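Local atomic coordinates of epidermin leader peptide processing serine protease EpiP (Staphylococcus aureus subsp. aureus, PDB entry 3QFH), a protein that is a subtilisin-like serine endopeptidase that probably cleaves the leader peptide from the precursor of the lantibiotic epidermin. Residues 97-102 and 190-195; 102-107 and 365-370; 108-113 and 432-437. One frame throughout, in Å; residues are numbered along the deposited sequence.

Contact 1: residues 97-102 and 190-195; sequences SLFSRQ and KLIGVA
Gln-102 reaches across to Leu-191 and Ile-192 with a straight side chain and ends in a pair of hydrogen bonds. Its CB points at segment 190-195. CG stands beside the backbone N (chi1 -58°) and meets CD1 of Leu-191. The chain then runs on extended, which carries the amide across the isobutyl group of Leu-191; the amide carbon CD lies 3.4 Å from Leu-191 CD1. At the tip, OE1 accepts from the backbone N of Ile-192 at 3.0 Å, in a nearly straight bond (174°). NE2 donates to the backbone O of the same residue, again 3.0 Å between Gln-102 NE2 and Ile-192 O, with that oxygen close to the amide plane. One side-chain amide thus satisfies both the N-H and the carbonyl of Ile-192, as a neighbouring strand would, and the two bonds together fix the rotation of the amide. Beside it, the backbone N of Leu-98 donates to Lys-190 O at 2.9 Å. Lys-190 bends at its last two torsions, bringing its amino end against the branch of Leu-98. The Phe-99 and Ile-192 side chains cross at about a right angle, with Phe-99 CD1 4.0 Å from Ile-192 CB. An ST turn, in which Ser-97 OG accepts from Phe-99 N at 3.0 Å, shapes the approach to the short 3-10 segment 99-101. Asp-139 takes the N-H groups of Lys-190 and Leu-191. The contact joins two loops, one leading into helix 103-108 and the other running from helix 177-186 to strand 200-204; Tyr-376 of strand 376-379 packs against Leu-98, Lys-190 and Leu-191, and Leu-368 of strand 367-370 touches Leu-191.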
# COMPACT_ATOMS: atom_id res chain seq x y z
N SER A 97 22.78 -18.17 2.48
CA SER A 97 21.72 -17.39 3.11
C SER A 97 22.16 -16.00 3.55
O SER A 97 23.22 -15.82 4.09
CB SER A 97 21.12 -18.14 4.31
OG SER A 97 20.04 -17.40 4.88
N LEU A 98 21.30 -15.03 3.29
CA LEU A 98 21.52 -13.66 3.73
C LEU A 98 20.63 -13.40 4.96
O LEU A 98 20.61 -12.29 5.51
CB LEU A 98 21.11 -12.67 2.62
CG LEU A 98 21.83 -12.74 1.27
CD1 LEU A 98 21.22 -11.73 0.29
CD2 LEU A 98 23.34 -12.52 1.43
N PHE A 99 19.89 -14.43 5.39
CA PHE A 99 18.94 -14.25 6.48
C PHE A 99 19.56 -13.66 7.74
O PHE A 99 18.95 -12.83 8.37
CB PHE A 99 18.12 -15.53 6.77
CG PHE A 99 17.17 -15.38 7.92
CD1 PHE A 99 16.00 -14.64 7.77
CD2 PHE A 99 17.47 -15.93 9.16
CE1 PHE A 99 15.12 -14.47 8.83
CE2 PHE A 99 16.60 -15.77 10.22
CZ PHE A 99 15.42 -15.03 10.06
N SER A 100 20.79 -14.03 8.08
CA SER A 100 21.44 -13.47 9.30
C SER A 100 21.76 -11.97 9.20
O SER A 100 22.08 -11.33 10.23
CB SER A 100 22.70 -14.26 9.67
OG SER A 100 23.71 -14.12 8.69
N ARG A 101 21.73 -11.40 8.00
CA ARG A 101 21.94 -9.96 7.84
C ARG A 101 20.61 -9.20 7.93
O ARG A 101 20.60 -7.98 8.05
CB ARG A 101 22.61 -9.66 6.50
CG ARG A 101 23.98 -10.29 6.35
CD ARG A 101 24.51 -9.99 4.97
NE ARG A 101 25.72 -10.73 4.68
CZ ARG A 101 26.44 -10.59 3.57
NH1 ARG A 101 26.09 -9.70 2.64
NH2 ARG A 101 27.53 -11.32 3.39
N GLN A 102 19.48 -9.91 7.82
CA GLN A 102 18.17 -9.28 7.87
C GLN A 102 17.78 -9.03 9.31
O GLN A 102 16.96 -9.74 9.87
CB GLN A 102 17.11 -10.17 7.21
CG GLN A 102 17.39 -10.52 5.77
CD GLN A 102 16.28 -11.35 5.20
OE1 GLN A 102 16.48 -12.53 4.93
NE2 GLN A 102 15.09 -10.75 5.04
N LYS A 190 17.87 -16.53 -1.05
CA LYS A 190 18.97 -16.06 -0.21
C LYS A 190 18.35 -15.18 0.87
O LYS A 190 18.70 -15.30 2.04
CB LYS A 190 20.02 -15.32 -1.04
CG LYS A 190 20.70 -16.26 -2.06
CD LYS A 190 21.59 -15.54 -3.07
CE LYS A 190 22.94 -15.14 -2.49
NZ LYS A 190 22.83 -14.08 -1.48
N LEU A 191 17.41 -14.33 0.46
CA LEU A 191 16.65 -13.50 1.38
C LEU A 191 15.32 -14.23 1.72
O LEU A 191 14.77 -14.94 0.87
CB LEU A 191 16.32 -12.17 0.71
CG LEU A 191 15.95 -11.04 1.64
CD1 LEU A 191 17.27 -10.41 2.11
CD2 LEU A 191 15.08 -9.99 0.93
N ILE A 192 14.83 -14.04 2.94
CA ILE A 192 13.55 -14.64 3.36
C ILE A 192 12.54 -13.56 3.79
O ILE A 192 12.84 -12.72 4.61
CB ILE A 192 13.73 -15.58 4.57
CG1 ILE A 192 14.91 -16.55 4.36
CG2 ILE A 192 12.43 -16.29 4.86
CD1 ILE A 192 14.76 -17.44 3.20
N GLY A 193 11.35 -13.60 3.21
CA GLY A 193 10.28 -12.67 3.60
C GLY A 193 9.50 -13.18 4.80
O GLY A 193 9.84 -14.22 5.39
N VAL A 194 8.44 -12.47 5.16
CA VAL A 194 7.64 -12.86 6.33
C VAL A 194 6.84 -14.11 6.05
O VAL A 194 6.72 -14.96 6.91
CB VAL A 194 6.69 -11.70 6.80
CG1 VAL A 194 5.78 -12.14 7.97
CG2 VAL A 194 7.53 -10.50 7.19
N ALA A 195 6.35 -14.24 4.82
CA ALA A 195 5.49 -15.35 4.41
C ALA A 195 6.09 -16.05 3.20
O ALA A 195 5.57 -15.92 2.09
CB ALA A 195 4.05 -14.80 4.09

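Contact 2: residues 102-107 and 365-370; sequences QWDMNK and ENILTT
Trp-103, Asp-104 and Ile-367 make the tight half of this contact. The Ile-367 methyl CD1 rests against both the indole and the Asp-104 side chain: Trp-103 CZ2 is 3.7 Å from Ile-367 CD1, and Asp-104 CB is 3.6 Å from that same methyl. Closer still, Asp-104 OD2 lies 3.3 Å from Ile-367 CG2. Asp-104 CB also lies over the rim of one face of the indole, so three side chains close on one another. With its CG between the backbone N and the carbonyl carbon (chi1 58°), Trp-103 swings its ring across the start of strand 367-370. There NE1 donates to the backbone O of Asn-366 at 2.8 Å, a bent bond (137°) in which the acceptor is tilted from the ring plane and the donor sits above the carbonyl plane. On the looser side water links the side chains of Asp-104 and Gln-102 to the backbone of Asn-366 and Leu-368. Water 2 donates to Asp-104 OD1 at 2.8 Å and accepts from the backbone N of Leu-368 at 3.0 Å, with a longer bond to Asn-366 O. Water 1 accepts from Gln-102 NE2 at 2.8 Å and lies close to Asp-104 OD2 and Leu-368 O. Asp-104 reaches the strand's polar atoms through water, and its OD2 forms a direct salt bridge with Lys-388 of helix 382-400. Its place in the first turn of helix 103-108, next to that lysine, would be expected to favour the charged form. Strand 367-370 pairs with strand 376-379 in an antiparallel hairpin. A hairpin of this kind, leading into the helix that probably carries the catalytic serine near its start, is a feature of the subtilisin-like fold, and helix 103-108 packs on its first strand.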
# COMPACT_ATOMS: atom_id res chain seq x y z
N GLN A 102 19.48 -9.91 7.82
CA GLN A 102 18.17 -9.28 7.87
C GLN A 102 17.78 -9.03 9.31
O GLN A 102 16.96 -9.74 9.87
CB GLN A 102 17.11 -10.17 7.21
CG GLN A 102 17.39 -10.52 5.77
CD GLN A 102 16.28 -11.35 5.20
OE1 GLN A 102 16.48 -12.53 4.93
NE2 GLN A 102 15.09 -10.75 5.04
N TRP A 103 18.38 -8.02 9.94
CA TRP A 103 18.08 -7.75 11.34
C TRP A 103 16.59 -7.54 11.59
O TRP A 103 16.09 -7.93 12.63
CB TRP A 103 18.85 -6.54 11.85
CG TRP A 103 18.60 -5.27 11.11
CD1 TRP A 103 19.37 -4.74 10.11
CD2 TRP A 103 17.53 -4.34 11.32
NE1 TRP A 103 18.83 -3.56 9.67
CE2 TRP A 103 17.70 -3.29 10.40
CE3 TRP A 103 16.44 -4.29 12.20
CZ2 TRP A 103 16.82 -2.21 10.33
CZ3 TRP A 103 15.57 -3.22 12.13
CH2 TRP A 103 15.76 -2.20 11.20
N ASP A 104 15.92 -6.90 10.65
CA ASP A 104 14.52 -6.58 10.76
C ASP A 104 13.63 -7.84 10.77
O ASP A 104 12.65 -7.91 11.50
CB ASP A 104 14.12 -5.65 9.60
CG ASP A 104 14.42 -6.26 8.22
OD1 ASP A 104 15.57 -6.74 8.00
OD2 ASP A 104 13.51 -6.23 7.36
N MET A 105 14.01 -8.84 9.97
CA MET A 105 13.28 -10.08 9.83
C MET A 105 13.58 -10.95 11.06
O MET A 105 12.70 -11.64 11.60
CB MET A 105 13.67 -10.77 8.50
CG MET A 105 12.62 -11.68 7.90
SD MET A 105 11.04 -10.81 7.59
CE MET A 105 11.36 -9.77 6.18
N ASN A 106 14.82 -10.90 11.53
CA ASN A 106 15.16 -11.63 12.75
C ASN A 106 14.41 -11.11 13.97
O ASN A 106 13.96 -11.90 14.80
CB ASN A 106 16.67 -11.61 13.02
CG ASN A 106 17.40 -12.66 12.20
OD1 ASN A 106 17.75 -13.70 12.72
ND2 ASN A 106 17.52 -12.43 10.89
N LYS A 107 14.27 -9.79 14.04
CA LYS A 107 13.61 -9.14 15.16
C LYS A 107 12.16 -9.62 15.35
O LYS A 107 11.73 -9.87 16.46
CB LYS A 107 13.61 -7.62 14.92
CG LYS A 107 13.23 -6.79 16.10
CD LYS A 107 14.29 -6.89 17.19
CE LYS A 107 13.91 -6.12 18.45
NZ LYS A 107 12.82 -6.78 19.22
N GLU A 365 20.97 0.03 10.22
CA GLU A 365 19.72 0.80 10.27
C GLU A 365 18.83 0.75 9.02
O GLU A 365 17.73 1.31 9.03
CB GLU A 365 20.00 2.27 10.65
CG GLU A 365 20.73 3.11 9.58
CD GLU A 365 20.92 4.58 10.00
OE1 GLU A 365 21.43 5.37 9.18
OE2 GLU A 365 20.56 4.96 11.15
N ASN A 366 19.29 0.13 7.93
CA ASN A 366 18.45 -0.01 6.74
C ASN A 366 18.04 -1.46 6.55
O ASN A 366 18.63 -2.37 7.13
CB ASN A 366 19.11 0.56 5.47
CG ASN A 366 19.13 2.10 5.44
OD1 ASN A 366 18.67 2.79 6.36
ND2 ASN A 366 19.63 2.64 4.34
N ILE A 367 17.04 -1.64 5.71
CA ILE A 367 16.44 -2.93 5.43
C ILE A 367 16.99 -3.55 4.14
O ILE A 367 16.91 -2.97 3.06
CB ILE A 367 14.92 -2.76 5.20
CG1 ILE A 367 14.25 -1.98 6.37
CG2 ILE A 367 14.26 -4.11 4.93
CD1 ILE A 367 14.26 -2.65 7.69
N LEU A 368 17.51 -4.76 4.27
CA LEU A 368 18.03 -5.49 3.15
C LEU A 368 16.85 -6.12 2.43
O LEU A 368 16.06 -6.83 3.05
CB LEU A 368 19.03 -6.55 3.64
CG LEU A 368 19.64 -7.48 2.59
CD1 LEU A 368 20.40 -6.72 1.49
CD2 LEU A 368 20.55 -8.47 3.26
N THR A 369 16.68 -5.84 1.15
CA THR A 369 15.57 -6.45 0.42
C THR A 369 15.98 -6.75 -1.00
O THR A 369 17.08 -6.40 -1.43
CB THR A 369 14.28 -5.55 0.48
OG1 THR A 369 13.13 -6.31 0.05
CG2 THR A 369 14.44 -4.28 -0.33
N THR A 370 15.08 -7.44 -1.71
CA THR A 370 15.27 -7.77 -3.10
C THR A 370 15.20 -6.53 -3.99
O THR A 370 14.30 -5.69 -3.83
CB THR A 370 14.17 -8.74 -3.57
OG1 THR A 370 12.89 -8.20 -3.22
CG2 THR A 370 14.35 -10.09 -2.92
O HOH W 1 14.80 -8.02 5.25
O HOH W 2 17.90 -5.55 7.14

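Contact 3: residues 108-113 and 432-437; sequences ITNNGA and ELDVYK
Tyr-436 and Asn-110 meet because Tyr-436 CG lies anti to its backbone N (chi1 179°), sending the ring out from the start of helix 435-439, while the Asn-110 side chain, at chi1 -95°, lays its amide over one face of the ring. The amide and ring planes are only 12° apart, an amide-on-ring stack displaced toward the rim, with Asn-110 ND2 3.3 Å from Tyr-436 CD2. Asn-110 CB adds an off-centre CH-pi contact, 4.2 Å from the centroid of the Tyr-436 ring. Farther round, Ala-113 CB lies 4.1 Å from Tyr-436 CE1. Asn-110 to Ala-113 form a type I' turn, which brings both residues to the tyrosine. On the buried side, Ile-108 CD1 packs against Leu-433 CD2 at 4.0 Å and near Val-435 CG2, beside helix 382-400. Between these halves the carbonyl of Ile-108 accepts from Val-435 N at 2.8 Å, and weakly from Tyr-436 N. Asp-434, the N-cap, accepts from Lys-437 N through OD2 at 3.2 Å, and water 3 lies between its OD1 and Asn-110 OD1. The N-H groups of the first helical turn are thus met by a carbonyl from the facing loop as well as by the cap; the helix N terminus and the donating water would be expected to favour a negatively charged Asp-434.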
# COMPACT_ATOMS: atom_id res chain seq x y z
N ILE A 108 11.45 -9.78 14.25
CA ILE A 108 10.04 -10.14 14.32
C ILE A 108 9.75 -11.64 14.32
O ILE A 108 8.62 -12.04 14.53
CB ILE A 108 9.23 -9.43 13.22
CG1 ILE A 108 9.53 -10.01 11.82
CG2 ILE A 108 9.51 -7.93 13.26
CD1 ILE A 108 8.73 -9.37 10.69
N THR A 109 10.77 -12.48 14.12
CA THR A 109 10.59 -13.92 14.03
C THR A 109 11.34 -14.69 15.11
O THR A 109 11.53 -15.90 14.99
CB THR A 109 11.10 -14.45 12.67
OG1 THR A 109 12.51 -14.19 12.55
CG2 THR A 109 10.37 -13.80 11.51
N ASN A 110 11.75 -14.02 16.19
CA ASN A 110 12.58 -14.68 17.20
C ASN A 110 13.81 -15.31 16.55
O ASN A 110 14.12 -16.48 16.76
CB ASN A 110 11.80 -15.75 18.00
CG ASN A 110 11.21 -15.22 19.30
OD1 ASN A 110 10.93 -14.03 19.46
ND2 ASN A 110 11.01 -16.12 20.25
N ASN A 111 14.51 -14.52 15.73
CA ASN A 111 15.72 -14.99 15.05
C ASN A 111 15.48 -16.19 14.13
O ASN A 111 16.32 -17.09 14.02
CB ASN A 111 16.83 -15.27 16.07
CG ASN A 111 17.27 -14.00 16.80
OD1 ASN A 111 17.27 -12.90 16.23
ND2 ASN A 111 17.66 -14.14 18.05
N GLY A 112 14.34 -16.20 13.46
CA GLY A 112 14.04 -17.27 12.51
C GLY A 112 13.29 -18.45 13.08
O GLY A 112 12.85 -19.31 12.32
N ALA A 113 13.12 -18.50 14.41
CA ALA A 113 12.38 -19.61 15.03
C ALA A 113 10.92 -19.70 14.57
O ALA A 113 10.37 -20.78 14.52
CB ALA A 113 12.44 -19.53 16.56
N GLU A 432 4.98 -3.22 18.23
CA GLU A 432 5.78 -3.73 17.13
C GLU A 432 5.35 -5.16 16.82
O GLU A 432 5.13 -5.97 17.71
CB GLU A 432 7.27 -3.67 17.46
CG GLU A 432 8.18 -3.89 16.26
CD GLU A 432 9.66 -3.83 16.60
OE1 GLU A 432 10.08 -4.53 17.55
OE2 GLU A 432 10.41 -3.10 15.90
N LEU A 433 5.23 -5.45 15.53
CA LEU A 433 4.89 -6.78 15.02
C LEU A 433 5.79 -7.89 15.61
O LEU A 433 7.01 -7.72 15.68
CB LEU A 433 5.09 -6.74 13.50
CG LEU A 433 4.83 -8.00 12.67
CD1 LEU A 433 3.41 -8.51 12.83
CD2 LEU A 433 5.16 -7.72 11.20
N ASP A 434 5.19 -9.00 16.05
CA ASP A 434 5.95 -10.17 16.56
C ASP A 434 5.28 -11.44 15.98
O ASP A 434 4.26 -11.93 16.48
CB ASP A 434 6.00 -10.21 18.09
CG ASP A 434 6.93 -11.32 18.64
OD1 ASP A 434 7.33 -11.21 19.84
OD2 ASP A 434 7.27 -12.30 17.92
N VAL A 435 5.86 -11.92 14.89
CA VAL A 435 5.33 -13.05 14.15
C VAL A 435 5.44 -14.34 14.93
O VAL A 435 4.56 -15.21 14.85
CB VAL A 435 6.01 -13.14 12.75
CG1 VAL A 435 5.57 -14.39 11.99
CG2 VAL A 435 5.72 -11.87 11.95
N TYR A 436 6.49 -14.46 15.74
CA TYR A 436 6.63 -15.67 16.55
C TYR A 436 5.44 -15.79 17.50
O TYR A 436 4.83 -16.88 17.62
CB TYR A 436 7.95 -15.66 17.30
CG TYR A 436 8.15 -16.86 18.17
CD1 TYR A 436 8.67 -18.04 17.65
CD2 TYR A 436 7.86 -16.81 19.53
CE1 TYR A 436 8.87 -19.15 18.45
CE2 TYR A 436 8.05 -17.92 20.35
CZ TYR A 436 8.56 -19.08 19.80
OH TYR A 436 8.76 -20.17 20.59
N LYS A 437 5.10 -14.69 18.16
CA LYS A 437 3.94 -14.70 19.06
C LYS A 437 2.64 -15.01 18.30
O LYS A 437 1.84 -15.80 18.77
CB LYS A 437 3.79 -13.38 19.81
CG LYS A 437 4.78 -13.17 20.96
CD LYS A 437 4.42 -11.91 21.78
CE LYS A 437 5.45 -11.63 22.86
NZ LYS A 437 5.54 -12.71 23.91
O HOH W 3 8.50 -13.19 20.85

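How the contacts relate
From the N terminus, the chain first supplies segment 97-102, whose contact 1 closes the loop running to 190-195. Gln-102 is shared with contact 2, which closes a longer loop at 370, and contact 3 closes the longest, to 437. Each pair of loops crosses: every one opens before the previous one has closed, so 97-113 is a continuous strip that meets three later parts of the chain in sequence order. Asn-106 O probably bonds Asn-111 N, joining contacts 2 and 3, and Val-194 of contact 1 touches Met-105, Ile-108 and Val-435. The strip ties the loop before strand 200-204, the hairpin and the C-terminal helix together.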